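Local coordinates for protein dextranase (Pseudarthrobacter oxydans, PDB 6NZS) that hydrolyses internal alpha-1,6-glucosidic linkages of dextran, as an endo-acting glycoside hydrolase of family 49, at residues Q113-F123 against Y144-P152; E538-N549 against W579-T587. All blocks are in the same frame, centred on the assembly; numbering follows the deposited sequence.

In the fold
Followed from the N terminus, the chain first builds the Ig-like beta domain characteristic of family 49, and contact 1 belongs to it: strand 144-150 returns antiparallel to strand 114-117 and closes a loop of 20 residues that includes the strands 125-129 and 132-137. The chain then winds through the successive parallel coils of a beta-solenoid. Contact 2 closes a second, separate loop of 29 residues, where strand 582-585 adds to strand 545-548 at the C-terminal end. The two loops follow in series, neither enclosing nor crossing the other, with centres about 34 Å apart. Contact 1 also faces solenoid strands 398-407 and 423-435, whereas contact 2 finishes the solenoid.

Contact 1 (Q113-F123 against Y144-P152); sequences QVQIRPSSYNF and YRFSVEFEP
Four aromatic rings, Tyr121 and Phe123 from one segment with Tyr144 and Phe146 from the other, form the close-packed end of this contact. The edge of Tyr144 is turned to the face of Tyr121, its CD2 lying 3.8 Å from Tyr121 CE2, while Pro118 CB covers the opposite face of Tyr121. Phe123 in turn presents its edge to two faces: CZ sits above the ring of Tyr144 and CE2 above the centre of Phe146, with ring planes at 84° and 75°. With CG between the backbone N and the carbonyl carbon (chi1 60°), the Phe146 ring offers its face to Phe123 and an oblique side to Ile116. On the same sheet face, Val114 CG1 meets Val148 CG1 at 3.5 Å and Val114 CG2 rests over the ring of Phe150.

The other face is polar, with Ser147 and Glu149 buried. Ser147 OG donates to the anti lone pair of Glu149 OE2 at 2.7 Å, and His435 of the solenoid also bonds this oxygen. Arg117 passes across Glu149 with only a long ionic contact, NE to OE1 at 4.0 Å, since no N-H points at the carboxylate; its NH1 bonds Ile434 O instead. The solvent end differs in kind: exposed Glu151 and partly exposed Gln113 lie obliquely, Gln113 OE1 bonds Thr109 N, and the firm link across is Glu151 N to Gln113 O, 2.8 Å. Paired backbone bonds join Gln115 with Glu149 and Arg117 with Ser147, and water 1 bridges Tyr121 OH and Arg145 N. The whole is an antiparallel strand pair of the Ig-like domain: its Ser147 and Glu149 face lies against the solenoid, which the aromatic cluster also reaches through Tyr121 and Pro118 on Val404.

Contact 2 (E538-N549 against W579-T587); sequences EIPDGNGLALEN and WNSWNAWRT
Backbone bonding joins Leu545 through Leu547 to Ser581 through Trp585 in parallel register: Leu545 N donates to Ser581 O, Asn583 N to Leu545 O, Leu547 N to Asn583 O and Trp585 N to Leu547 O. The pattern runs on to Asn549 N, which reaches Trp585 O. At the other end Asn580 O is gripped twice, by Glu538 N at 2.8 Å and Ile539 N at 3.0 Å.

Apolar contacts pair Leu545 CB with Trp582 CB and Leu547 CB with Ala584 CB. Trp585 CG stands between its backbone N and carbonyl carbon (chi1 79°), a setting that lays the indole beside the neighbouring strand; Glu548 CB covers one face, and Ala546 CB meets the ring edge 3.6 Å from CZ3. The Ile539 CD1 methyl packs on the Asn583 amide, 3.6 Å from CG.

Among polar side chains, Thr587 OG1 donates to the anti lone pair of Glu548 OE2 at 2.5 Å and accepts a weak bond from Asn549 ND2, while Asn549 OD1 takes Thr587 N at 2.9 Å. Glu538 OE1 holds Gly544 N within its own segment; water 2 links its OE2 across to Asn583 ND2. With Glu548 OE1 bonded to His501 on the preceding coil, both carboxylate oxygens are engaged; this chemistry implies that the chain's last residue is fastened by directed polar bonds to the strand holding Glu548 and Asn549.

Contact 1 (Q113-F123 against Y144-P152)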
loop_
_atom_site.group_PDB
_atom_site.type_symbol
_atom_site.label_atom_id
_atom_site.label_comp_id
_atom_site.label_asym_id
_atom_site.label_seq_id
_atom_site.Cartn_x
_atom_site.Cartn_y
_atom_site.Cartn_z
ATOM N N GLN A 113 -19.989 -13.348 -11.735
ATOM C CA GLN A 113 -18.790 -13.051 -12.511
ATOM C C GLN A 113 -18.191 -11.695 -12.175
ATOM O O GLN A 113 -17.237 -11.266 -12.833
ATOM C CB GLN A 113 -19.066 -13.188 -14.011
ATOM C CG GLN A 113 -19.243 -14.640 -14.448
ATOM C CD GLN A 113 -19.083 -14.829 -15.939
ATOM O OE1 GLN A 113 -19.383 -13.936 -16.724
ATOM N NE2 GLN A 113 -18.592 -16.000 -16.336
ATOM N N VAL A 114 -18.715 -11.008 -11.170
ATOM C CA VAL A 114 -18.048 -9.852 -10.591
ATOM C C VAL A 114 -17.767 -10.195 -9.139
ATOM O O VAL A 114 -18.697 -10.284 -8.327
ATOM C CB VAL A 114 -18.886 -8.575 -10.695
ATOM C CG1 VAL A 114 -18.131 -7.420 -10.050
ATOM C CG2 VAL A 114 -19.203 -8.262 -12.139
ATOM N N GLN A 115 -16.497 -10.374 -8.802
ATOM C CA GLN A 115 -16.107 -10.689 -7.437
ATOM C C GLN A 115 -15.595 -9.441 -6.731
ATOM O O GLN A 115 -14.910 -8.609 -7.333
ATOM C CB GLN A 115 -15.051 -11.791 -7.425
ATOM C CG GLN A 115 -15.663 -13.140 -7.829
ATOM C CD GLN A 115 -16.690 -13.626 -6.810
ATOM O OE1 GLN A 115 -16.424 -13.623 -5.613
ATOM N NE2 GLN A 115 -17.867 -14.041 -7.282
ATOM N N ILE A 116 -15.936 -9.320 -5.451
ATOM C CA ILE A 116 -15.453 -8.242 -4.593
ATOM C C ILE A 116 -14.331 -8.793 -3.729
ATOM O O ILE A 116 -14.466 -9.871 -3.139
ATOM C CB ILE A 116 -16.586 -7.694 -3.709
ATOM C CG1 ILE A 116 -17.682 -7.068 -4.574
ATOM C CG2 ILE A 116 -16.048 -6.682 -2.687
ATOM C CD1 ILE A 116 -18.990 -6.851 -3.853
ATOM N N ARG A 117 -13.217 -8.069 -3.662
ATOM C CA ARG A 117 -12.154 -8.409 -2.725
ATOM C C ARG A 117 -11.836 -7.153 -1.927
ATOM O O ARG A 117 -11.643 -6.081 -2.526
ATOM C CB ARG A 117 -10.893 -8.921 -3.427
ATOM C CG ARG A 117 -11.069 -10.291 -4.086
ATOM C CD ARG A 117 -9.693 -10.988 -4.259
ATOM N NE ARG A 117 -9.807 -12.353 -4.789
ATOM C CZ ARG A 117 -8.790 -13.192 -5.021
ATOM N NH1 ARG A 117 -7.517 -12.854 -4.783
ATOM N NH2 ARG A 117 -9.055 -14.398 -5.504
ATOM N N PRO A 118 -11.764 -7.222 -0.585
ATOM C CA PRO A 118 -11.882 -8.388 0.303
ATOM C C PRO A 118 -13.177 -9.204 0.128
ATOM O O PRO A 118 -14.273 -8.652 0.111
ATOM C CB PRO A 118 -11.820 -7.765 1.703
ATOM C CG PRO A 118 -10.965 -6.549 1.532
ATOM C CD PRO A 118 -11.381 -6.010 0.160
ATOM N N SER A 119 -13.013 -10.520 -0.027
ATOM C CA SER A 119 -14.147 -11.429 -0.152
ATOM C C SER A 119 -15.011 -11.443 1.099
ATOM O O SER A 119 -16.191 -11.812 1.019
ATOM C CB SER A 119 -13.640 -12.842 -0.439
ATOM O OG SER A 119 -12.956 -12.866 -1.675
ATOM N N SER A 120 -14.455 -11.044 2.245
ATOM C CA SER A 120 -15.237 -10.949 3.468
ATOM C C SER A 120 -16.318 -9.879 3.384
ATOM O O SER A 120 -17.233 -9.891 4.215
ATOM C CB SER A 120 -14.309 -10.682 4.659
ATOM O OG SER A 120 -13.638 -9.437 4.518
ATOM N N TYR A 121 -16.232 -8.955 2.420
ATOM C CA TYR A 121 -17.286 -7.958 2.196
ATOM C C TYR A 121 -18.323 -8.617 1.307
ATOM O O TYR A 121 -18.282 -8.525 0.076
ATOM C CB TYR A 121 -16.768 -6.702 1.504
ATOM C CG TYR A 121 -15.621 -5.980 2.152
ATOM C CD1 TYR A 121 -15.224 -6.252 3.456
ATOM C CD2 TYR A 121 -14.939 -5.001 1.451
ATOM C CE1 TYR A 121 -14.154 -5.579 4.018
ATOM C CE2 TYR A 121 -13.885 -4.327 2.004
ATOM C CZ TYR A 121 -13.498 -4.614 3.281
ATOM O OH TYR A 121 -12.434 -3.946 3.815
ATOM N N ASN A 122 -19.278 -9.279 1.936
ATOM C CA ASN A 122 -20.305 -10.004 1.198
ATOM C C ASN A 122 -21.414 -9.046 0.748
ATOM O O ASN A 122 -22.582 -9.196 1.088
ATOM C CB ASN A 122 -20.820 -11.138 2.076
ATOM C CG ASN A 122 -21.781 -12.053 1.349
ATOM O OD1 ASN A 122 -21.634 -12.302 0.148
ATOM N ND2 ASN A 122 -22.765 -12.576 2.075
ATOM N N PHE A 123 -21.021 -8.031 -0.030
ATOM C CA PHE A 123 -21.978 -7.033 -0.492
ATOM C C PHE A 123 -23.018 -7.666 -1.410
ATOM O O PHE A 123 -22.701 -8.539 -2.228
ATOM C CB PHE A 123 -21.282 -5.944 -1.304
ATOM C CG PHE A 123 -20.295 -5.112 -0.533
ATOM C CD1 PHE A 123 -20.423 -4.892 0.827
ATOM C CD2 PHE A 123 -19.242 -4.514 -1.205
ATOM C CE1 PHE A 123 -19.489 -4.096 1.505
ATOM C CE2 PHE A 123 -18.326 -3.725 -0.542
ATOM C CZ PHE A 123 -18.453 -3.512 0.809
ATOM N N TYR A 144 -15.339 1.966 2.954
ATOM C CA TYR A 144 -14.830 0.710 2.422
ATOM C C TYR A 144 -13.946 1.004 1.223
ATOM O O TYR A 144 -14.300 1.825 0.375
ATOM C CB TYR A 144 -15.987 -0.176 1.934
ATOM C CG TYR A 144 -16.813 -0.811 3.021
ATOM C CD1 TYR A 144 -17.932 -0.159 3.546
ATOM C CD2 TYR A 144 -16.487 -2.066 3.533
ATOM C CE1 TYR A 144 -18.696 -0.741 4.543
ATOM C CE2 TYR A 144 -17.258 -2.652 4.542
ATOM C CZ TYR A 144 -18.358 -1.978 5.039
ATOM O OH TYR A 144 -19.139 -2.535 6.038
ATOM N N ARG A 145 -12.799 0.331 1.156
ATOM C CA ARG A 145 -11.920 0.369 -0.011
ATOM C C ARG A 145 -11.800 -1.058 -0.527
ATOM O O ARG A 145 -11.383 -1.953 0.219
ATOM C CB ARG A 145 -10.546 0.925 0.383
ATOM C CG ARG A 145 -10.569 2.426 0.761
ATOM C CD ARG A 145 -9.775 2.742 2.038
ATOM N NE ARG A 145 -10.329 2.068 3.216
ATOM C CZ ARG A 145 -11.406 2.469 3.885
ATOM N NH1 ARG A 145 -12.075 3.552 3.510
ATOM N NH2 ARG A 145 -11.824 1.772 4.935
ATOM N N PHE A 146 -12.192 -1.287 -1.780
ATOM C CA PHE A 146 -12.300 -2.660 -2.261
ATOM C C PHE A 146 -12.102 -2.720 -3.766
ATOM O O PHE A 146 -12.185 -1.708 -4.471
ATOM C CB PHE A 146 -13.641 -3.301 -1.848
ATOM C CG PHE A 146 -14.865 -2.585 -2.365
ATOM C CD1 PHE A 146 -15.363 -1.469 -1.712
ATOM C CD2 PHE A 146 -15.529 -3.054 -3.494
ATOM C CE1 PHE A 146 -16.491 -0.826 -2.188
ATOM C CE2 PHE A 146 -16.652 -2.427 -3.980
ATOM C CZ PHE A 146 -17.144 -1.313 -3.320
ATOM N N SER A 147 -11.861 -3.940 -4.247
ATOM C CA SER A 147 -11.597 -4.230 -5.646
ATOM C C SER A 147 -12.817 -4.901 -6.269
ATOM O O SER A 147 -13.434 -5.788 -5.659
ATOM C CB SER A 147 -10.402 -5.187 -5.719
ATOM O OG SER A 147 -10.208 -5.652 -7.040
ATOM N N VAL A 148 -13.156 -4.477 -7.488
ATOM C CA VAL A 148 -14.265 -5.023 -8.269
ATOM C C VAL A 148 -13.671 -5.777 -9.457
ATOM O O VAL A 148 -12.954 -5.190 -10.278
ATOM C CB VAL A 148 -15.207 -3.901 -8.737
ATOM C CG1 VAL A 148 -16.323 -4.455 -9.610
ATOM C CG2 VAL A 148 -15.775 -3.148 -7.533
ATOM N N GLU A 149 -13.953 -7.078 -9.544
ATOM C CA GLU A 149 -13.190 -7.987 -10.408
ATOM C C GLU A 149 -14.120 -8.696 -11.393
ATOM O O GLU A 149 -14.765 -9.694 -11.051
ATOM C CB GLU A 149 -12.386 -8.962 -9.548
ATOM C CG GLU A 149 -11.664 -8.228 -8.414
ATOM C CD GLU A 149 -10.487 -8.961 -7.804
ATOM O OE1 GLU A 149 -10.276 -10.164 -8.093
ATOM O OE2 GLU A 149 -9.758 -8.307 -7.038
ATOM N N PHE A 150 -14.184 -8.184 -12.621
ATOM C CA PHE A 150 -14.978 -8.822 -13.665
ATOM C C PHE A 150 -14.207 -10.023 -14.211
ATOM O O PHE A 150 -13.040 -9.897 -14.604
ATOM C CB PHE A 150 -15.236 -7.837 -14.805
ATOM C CG PHE A 150 -16.293 -6.805 -14.512
ATOM C CD1 PHE A 150 -16.018 -5.714 -13.694
ATOM C CD2 PHE A 150 -17.547 -6.908 -15.091
ATOM C CE1 PHE A 150 -16.990 -4.754 -13.444
ATOM C CE2 PHE A 150 -18.523 -5.951 -14.841
ATOM C CZ PHE A 150 -18.242 -4.879 -14.017
ATOM N N GLU A 151 -14.859 -11.186 -14.235
ATOM C CA GLU A 151 -14.209 -12.410 -14.702
ATOM C C GLU A 151 -13.491 -12.287 -16.047
ATOM O O GLU A 151 -12.351 -12.778 -16.147
ATOM C CB GLU A 151 -15.203 -13.582 -14.676
ATOM C CG GLU A 151 -14.533 -14.944 -14.735
ATOM C CD GLU A 151 -15.537 -16.072 -14.651
ATOM O OE1 GLU A 151 -16.296 -16.121 -13.658
ATOM O OE2 GLU A 151 -15.574 -16.900 -15.585
ATOM N N PRO A 152 -14.054 -11.662 -17.091
ATOM C CA PRO A 152 -13.320 -11.563 -18.366
ATOM C C PRO A 152 -12.043 -10.740 -18.295
ATOM O O PRO A 152 -11.230 -10.823 -19.227
ATOM C CB PRO A 152 -14.335 -10.918 -19.323
ATOM C CG PRO A 152 -15.653 -11.074 -18.668
ATOM C CD PRO A 152 -15.426 -11.126 -17.204
HETATM O O HOH W 1 -12.019 -1.305 3.513
#

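Contact 2 (E538-N549 against W579-T587)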
loop_
_atom_site.group_PDB
_atom_site.type_symbol
_atom_site.label_atom_id
_atom_site.label_comp_id
_atom_site.label_asym_id
_atom_site.label_seq_id
_atom_site.Cartn_x
_atom_site.Cartn_y
_atom_site.Cartn_z
ATOM N N GLU A 538 9.116 -20.238 23.496
ATOM C CA GLU A 538 7.678 -20.361 23.299
ATOM C C GLU A 538 7.087 -21.573 24.003
ATOM O O GLU A 538 5.973 -21.493 24.520
ATOM C CB GLU A 538 7.347 -20.439 21.802
ATOM C CG GLU A 538 5.854 -20.481 21.492
ATOM C CD GLU A 538 5.133 -19.178 21.808
ATOM O OE1 GLU A 538 5.806 -18.121 21.886
ATOM O OE2 GLU A 538 3.899 -19.215 21.964
ATOM N N ILE A 539 7.803 -22.694 24.018
ATOM C CA ILE A 539 7.358 -23.905 24.700
ATOM C C ILE A 539 8.153 -24.017 25.997
ATOM O O ILE A 539 9.326 -24.421 25.953
ATOM C CB ILE A 539 7.577 -25.151 23.831
ATOM C CG1 ILE A 539 7.151 -24.882 22.387
ATOM C CG2 ILE A 539 6.853 -26.348 24.440
ATOM C CD1 ILE A 539 5.664 -24.777 22.227
ATOM N N PRO A 540 7.561 -23.720 27.162
ATOM C CA PRO A 540 6.159 -23.359 27.375
ATOM C C PRO A 540 5.889 -21.874 27.664
ATOM O O PRO A 540 4.750 -21.547 27.977
ATOM C CB PRO A 540 5.829 -24.139 28.645
ATOM C CG PRO A 540 7.102 -24.019 29.440
ATOM C CD PRO A 540 8.238 -24.016 28.441
ATOM N N ASP A 541 6.888 -20.998 27.556
ATOM C CA ASP A 541 6.769 -19.652 28.119
ATOM C C ASP A 541 5.913 -18.702 27.289
ATOM O O ASP A 541 5.522 -17.647 27.801
ATOM C CB ASP A 541 8.140 -19.002 28.315
ATOM C CG ASP A 541 9.010 -19.747 29.307
ATOM O OD1 ASP A 541 8.519 -20.723 29.910
ATOM O OD2 ASP A 541 10.189 -19.373 29.439
ATOM N N GLY A 542 5.641 -19.021 26.023
ATOM C CA GLY A 542 4.864 -18.116 25.192
ATOM C C GLY A 542 5.600 -16.861 24.784
ATOM O O GLY A 542 4.957 -15.880 24.386
ATOM N N ASN A 543 6.930 -16.865 24.863
ATOM C CA ASN A 543 7.761 -15.696 24.593
ATOM C C ASN A 543 8.537 -15.808 23.284
ATOM O O ASN A 543 9.487 -15.052 23.068
ATOM C CB ASN A 543 8.724 -15.445 25.760
ATOM C CG ASN A 543 9.272 -14.026 25.772
ATOM O OD1 ASN A 543 8.534 -13.067 25.551
ATOM N ND2 ASN A 543 10.578 -13.890 26.020
ATOM N N GLY A 544 8.162 -16.741 22.406
ATOM C CA GLY A 544 8.821 -16.854 21.122
ATOM C C GLY A 544 7.913 -16.407 19.996
ATOM O O GLY A 544 7.235 -15.383 20.107
ATOM N N LEU A 545 7.882 -17.172 18.912
ATOM C CA LEU A 545 7.003 -16.897 17.778
ATOM C C LEU A 545 5.788 -17.809 17.863
ATOM O O LEU A 545 5.924 -19.036 17.804
ATOM C CB LEU A 545 7.753 -17.136 16.468
ATOM C CG LEU A 545 6.920 -17.023 15.183
ATOM C CD1 LEU A 545 6.329 -15.625 14.991
ATOM C CD2 LEU A 545 7.787 -17.383 14.004
ATOM N N ALA A 546 4.608 -17.219 17.992
ATOM C CA ALA A 546 3.354 -17.958 18.092
ATOM C C ALA A 546 2.600 -17.851 16.771
ATOM O O ALA A 546 2.281 -16.743 16.326
ATOM C CB ALA A 546 2.488 -17.410 19.228
ATOM N N LEU A 547 2.316 -18.998 16.146
ATOM C CA LEU A 547 1.452 -19.079 14.966
ATOM C C LEU A 547 0.156 -19.747 15.408
ATOM O O LEU A 547 0.070 -20.978 15.465
ATOM C CB LEU A 547 2.125 -19.864 13.846
ATOM C CG LEU A 547 3.533 -19.385 13.488
ATOM C CD1 LEU A 547 4.183 -20.296 12.457
ATOM C CD2 LEU A 547 3.541 -17.944 13.010
ATOM N N GLU A 548 -0.850 -18.942 15.716
ATOM C CA GLU A 548 -2.137 -19.428 16.198
ATOM C C GLU A 548 -3.141 -19.363 15.052
ATOM O O GLU A 548 -3.373 -18.290 14.492
ATOM C CB GLU A 548 -2.619 -18.565 17.366
ATOM C CG GLU A 548 -3.941 -19.019 17.941
ATOM C CD GLU A 548 -4.421 -18.158 19.095
ATOM O OE1 GLU A 548 -3.733 -17.171 19.438
ATOM O OE2 GLU A 548 -5.489 -18.472 19.656
ATOM N N ASN A 549 -3.731 -20.507 14.696
ATOM C CA ASN A 549 -4.675 -20.566 13.579
ATOM C C ASN A 549 -4.054 -20.052 12.285
ATOM O O ASN A 549 -4.693 -19.331 11.516
ATOM C CB ASN A 549 -5.982 -19.838 13.883
ATOM C CG ASN A 549 -6.642 -20.351 15.127
ATOM O OD1 ASN A 549 -6.509 -21.529 15.464
ATOM N ND2 ASN A 549 -7.360 -19.475 15.826
ATOM N N TRP A 579 13.471 -24.948 17.763
ATOM C CA TRP A 579 12.252 -25.722 17.982
ATOM C C TRP A 579 11.434 -25.195 19.153
ATOM O O TRP A 579 10.215 -25.031 19.050
ATOM C CB TRP A 579 12.608 -27.193 18.204
ATOM C CG TRP A 579 11.419 -28.063 18.473
ATOM C CD1 TRP A 579 11.012 -28.554 19.683
ATOM C CD2 TRP A 579 10.477 -28.546 17.510
ATOM N NE1 TRP A 579 9.874 -29.309 19.530
ATOM C CE2 TRP A 579 9.529 -29.325 18.203
ATOM C CE3 TRP A 579 10.348 -28.398 16.126
ATOM C CZ2 TRP A 579 8.466 -29.953 17.559
ATOM C CZ3 TRP A 579 9.295 -29.018 15.490
ATOM C CH2 TRP A 579 8.364 -29.784 16.203
ATOM N N ASN A 580 12.087 -24.916 20.282
ATOM C CA ASN A 580 11.322 -24.500 21.450
ATOM C C ASN A 580 10.988 -23.013 21.455
ATOM O O ASN A 580 10.349 -22.538 22.402
ATOM C CB ASN A 580 12.039 -24.924 22.732
ATOM C CG ASN A 580 11.917 -26.404 22.977
ATOM O OD1 ASN A 580 10.839 -26.977 22.811
ATOM N ND2 ASN A 580 13.017 -27.039 23.354
ATOM N N SER A 581 11.374 -22.287 20.411
ATOM C CA SER A 581 11.093 -20.867 20.283
ATOM C C SER A 581 9.897 -20.576 19.387
ATOM O O SER A 581 9.652 -19.410 19.071
ATOM C CB SER A 581 12.326 -20.126 19.769
ATOM O OG SER A 581 13.323 -20.058 20.781
ATOM N N TRP A 582 9.159 -21.600 18.957
ATOM C CA TRP A 582 7.960 -21.348 18.163
ATOM C C TRP A 582 6.901 -22.393 18.463
ATOM O O TRP A 582 7.188 -23.468 18.996
ATOM C CB TRP A 582 8.238 -21.278 16.650
ATOM C CG TRP A 582 8.659 -22.577 16.016
ATOM C CD1 TRP A 582 9.917 -23.092 15.990
ATOM C CD2 TRP A 582 7.831 -23.499 15.277
ATOM N NE1 TRP A 582 9.932 -24.285 15.301
ATOM C CE2 TRP A 582 8.664 -24.555 14.855
ATOM C CE3 TRP A 582 6.472 -23.535 14.941
ATOM C CZ2 TRP A 582 8.184 -25.636 14.116
ATOM C CZ3 TRP A 582 5.996 -24.613 14.204
ATOM C CH2 TRP A 582 6.851 -25.645 13.805
ATOM N N ASN A 583 5.671 -22.076 18.076
ATOM C CA ASN A 583 4.569 -23.017 18.161
ATOM C C ASN A 583 3.586 -22.692 17.048
ATOM O O ASN A 583 3.484 -21.545 16.606
ATOM C CB ASN A 583 3.883 -22.949 19.533
ATOM C CG ASN A 583 3.007 -24.159 19.812
ATOM O OD1 ASN A 583 3.044 -25.158 19.090
ATOM N ND2 ASN A 583 2.205 -24.070 20.861
ATOM N N ALA A 584 2.878 -23.719 16.586
ATOM C CA ALA A 584 1.756 -23.564 15.668
ATOM C C ALA A 584 0.630 -24.415 16.225
ATOM O O ALA A 584 0.806 -25.624 16.406
ATOM C CB ALA A 584 2.120 -24.023 14.249
ATOM N N TRP A 585 -0.509 -23.796 16.527
ATOM C CA TRP A 585 -1.587 -24.545 17.153
ATOM C C TRP A 585 -2.937 -23.957 16.776
ATOM O O TRP A 585 -3.044 -22.807 16.349
ATOM C CB TRP A 585 -1.413 -24.623 18.680
ATOM C CG TRP A 585 -1.827 -23.385 19.441
ATOM C CD1 TRP A 585 -3.005 -23.186 20.100
ATOM C CD2 TRP A 585 -1.055 -22.190 19.633
ATOM N NE1 TRP A 585 -3.019 -21.939 20.688
ATOM C CE2 TRP A 585 -1.831 -21.311 20.418
ATOM C CE3 TRP A 585 0.213 -21.780 19.219
ATOM C CZ2 TRP A 585 -1.380 -20.049 20.796
ATOM C CZ3 TRP A 585 0.665 -20.523 19.600
ATOM C CH2 TRP A 585 -0.134 -19.674 20.382
ATOM N N ARG A 586 -3.970 -24.775 16.945
ATOM C CA ARG A 586 -5.349 -24.394 16.684
ATOM C C ARG A 586 -6.009 -24.026 18.005
ATOM O O ARG A 586 -5.910 -24.782 18.976
ATOM C CB ARG A 586 -6.085 -25.581 16.068
ATOM C CG ARG A 586 -7.451 -25.274 15.508
ATOM C CD ARG A 586 -8.130 -26.579 15.099
ATOM N NE ARG A 586 -9.517 -26.385 14.690
ATOM C CZ ARG A 586 -10.174 -27.198 13.868
ATOM N NH1 ARG A 586 -9.576 -28.275 13.373
ATOM N NH2 ARG A 586 -11.438 -26.944 13.552
ATOM N N THR A 587 -6.668 -22.871 18.048
ATOM C CA THR A 587 -7.387 -22.496 19.264
ATOM C C THR A 587 -8.598 -23.405 19.432
ATOM O O THR A 587 -9.645 -23.170 18.821
ATOM C CB THR A 587 -7.886 -21.041 19.256
ATOM O OG1 THR A 587 -6.957 -20.196 18.571
ATOM C CG2 THR A 587 -8.058 -20.541 20.682
HETATM O O HOH W 2 2.629 -21.571 22.419
#